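PDB 3O6Q: stage II sporulation protein SA from Bacillus subtilis, which acts as the toxin of a type II toxin-antitoxin system, killing the cell during sporulation unless neutralised by its cognate antitoxin SpoIISB. Local coordinates for residues 71-74 and 75-79. Sequence-based numbering, arbitrary orientation.
Sequences HYST and QADKD
Asp77 turns its carboxylate back over the start of its own helix, where OD2 accepts the backbone N-H of Thr74 at 3.0 Å from N to OD2. The bond is nearly straight (164°), yet the donor comes in from above the carboxylate plane, 47° out of it. A second, weak bond reaches the same oxygen from Ser73 N, 3.3 Å from Asp77 OD2. With CG anti to its carbonyl carbon, chi1 -60° brings the Asp77 carboxylate up to these loop amides, and its other oxygen, OD1, is salt-bridged to Arg80. In return Asp77 N donates weakly to Thr74 OG1, whose exact position is less certain. This reciprocal pairing is a capping box: Thr74 is the N-cap of helix 75-82, its short hydroxyl able to reach an amide of the first turn, while an acid three residues on would probably be favoured near the positive end of the helix dipole. Lys78 N donates to Thr74 O, the N-cap carbonyl, 3.1 Å away, in a backbone bond of the first turn. The capped turn follows strand 66-71, outermost in the antiparallel sheet of this chain, in the part of the toxin predicted to be cytoplasmic. On the helix surface, Gln75 bends at its second torsion, and its NE2 hydrogen-bonds Asp79 OD1 at 2.6 Å, one turn along, and also Gln92. The extended aliphatic chain of Lys78 crosses the buried Tyr72 ring at about a right angle. Lys78 CG sits over one face, 3.8 Å from the Tyr72 ring centroid in a CH-pi contact, while Lys78 CE lies 3.6 Å from Tyr72 CE2. A long lysine suits this place, since Lys78 NZ forms a salt bridge with Asp96 OD2 on helix 88-96, which is also hydrogen-bonded to Tyr72 OH.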
loop_
_atom_site.group_PDB
_atom_site.type_symbol
_atom_site.label_atom_id
_atom_site.label_comp_id
_atom_site.label_asym_id
_atom_site.label_seq_id
_atom_site.Cartn_x
_atom_site.Cartn_y
_atom_site.Cartn_z
ATOM N N HIS A 71 12.845 -6.856 -20.171
ATOM C CA HIS A 71 12.726 -6.184 -21.449
ATOM C C HIS A 71 11.572 -6.838 -22.185
ATOM O O HIS A 71 11.352 -8.041 -22.054
ATOM C CB HIS A 71 14.029 -6.294 -22.252
ATOM C CG HIS A 71 15.135 -5.412 -21.741
ATOM N ND1 HIS A 71 15.246 -4.079 -22.085
ATOM C CD2 HIS A 71 16.176 -5.674 -20.906
ATOM C CE1 HIS A 71 16.303 -3.558 -21.480
ATOM N NE2 HIS A 71 16.879 -4.502 -20.754
ATOM N N TYR A 72 10.810 -6.043 -22.916
ATOM C CA TYR A 72 9.711 -6.563 -23.702
ATOM C C TYR A 72 9.637 -5.800 -25.032
ATOM O O TYR A 72 8.579 -5.314 -25.436
ATOM C CB TYR A 72 8.408 -6.487 -22.897
ATOM C CG TYR A 72 7.302 -7.329 -23.503
ATOM C CD1 TYR A 72 7.238 -8.698 -23.286
ATOM C CD2 TYR A 72 6.339 -6.759 -24.310
ATOM C CE1 TYR A 72 6.250 -9.478 -23.871
ATOM C CE2 TYR A 72 5.344 -7.526 -24.885
ATOM C CZ TYR A 72 5.301 -8.888 -24.668
ATOM O OH TYR A 72 4.311 -9.649 -25.273
ATOM N N SER A 73 10.796 -5.726 -25.693
ATOM C CA SER A 73 10.973 -5.022 -26.953
ATOM C C SER A 73 11.100 -5.966 -28.143
ATOM O O SER A 73 10.320 -5.918 -29.087
ATOM C CB SER A 73 12.255 -4.185 -26.890
ATOM O OG SER A 73 12.168 -3.263 -25.855
ATOM N N THR A 74 12.141 -6.790 -28.107
ATOM C CA THR A 74 12.459 -7.676 -29.212
ATOM C C THR A 74 11.655 -8.955 -29.041
ATOM O O THR A 74 11.215 -9.285 -27.933
ATOM C CB THR A 74 13.950 -7.988 -29.240
ATOM O OG1 THR A 74 14.385 -8.371 -27.928
ATOM C CG2 THR A 74 14.723 -6.761 -29.661
ATOM N N GLN A 75 11.425 -9.650 -30.147
ATOM C CA GLN A 75 10.661 -10.882 -30.118
ATOM C C GLN A 75 11.363 -11.872 -29.201
ATOM O O GLN A 75 10.711 -12.678 -28.544
ATOM C CB GLN A 75 10.502 -11.455 -31.538
ATOM C CG GLN A 75 9.612 -12.720 -31.649
ATOM C CD GLN A 75 8.162 -12.510 -31.158
ATOM O OE1 GLN A 75 7.401 -11.692 -31.699
ATOM N NE2 GLN A 75 7.784 -13.256 -30.126
ATOM N N ALA A 76 12.686 -11.795 -29.152
ATOM C CA ALA A 76 13.463 -12.647 -28.264
ATOM C C ALA A 76 13.073 -12.391 -26.819
ATOM O O ALA A 76 12.902 -13.324 -26.060
ATOM C CB ALA A 76 14.959 -12.428 -28.457
ATOM N N ASP A 77 12.925 -11.122 -26.451
ATOM C CA ASP A 77 12.458 -10.750 -25.115
ATOM C C ASP A 77 11.095 -11.336 -24.819
ATOM O O ASP A 77 10.827 -11.806 -23.707
ATOM C CB ASP A 77 12.360 -9.221 -24.962
ATOM C CG ASP A 77 13.687 -8.522 -25.162
ATOM O OD1 ASP A 77 14.721 -9.170 -24.933
ATOM O OD2 ASP A 77 13.679 -7.337 -25.571
ATOM N N LYS A 78 10.226 -11.297 -25.820
ATOM C CA LYS A 78 8.849 -11.747 -25.642
ATOM C C LYS A 78 8.823 -13.272 -25.478
ATOM O O LYS A 78 8.210 -13.784 -24.536
ATOM C CB LYS A 78 7.978 -11.288 -26.820
ATOM C CG LYS A 78 7.995 -9.779 -27.023
ATOM C CD LYS A 78 7.006 -9.318 -28.062
ATOM C CE LYS A 78 6.944 -7.793 -28.121
ATOM N NZ LYS A 78 5.696 -7.347 -28.810
ATOM N N ASP A 79 9.533 -13.978 -26.363
ATOM C CA ASP A 79 9.582 -15.448 -26.322
ATOM C C ASP A 79 10.206 -15.960 -25.027
ATOM O O ASP A 79 9.709 -16.927 -24.443
ATOM C CB ASP A 79 10.324 -16.029 -27.528
ATOM C CG ASP A 79 9.622 -15.738 -28.853
ATOM O OD1 ASP A 79 8.409 -15.436 -28.818
ATOM O OD2 ASP A 79 10.282 -15.803 -29.920
#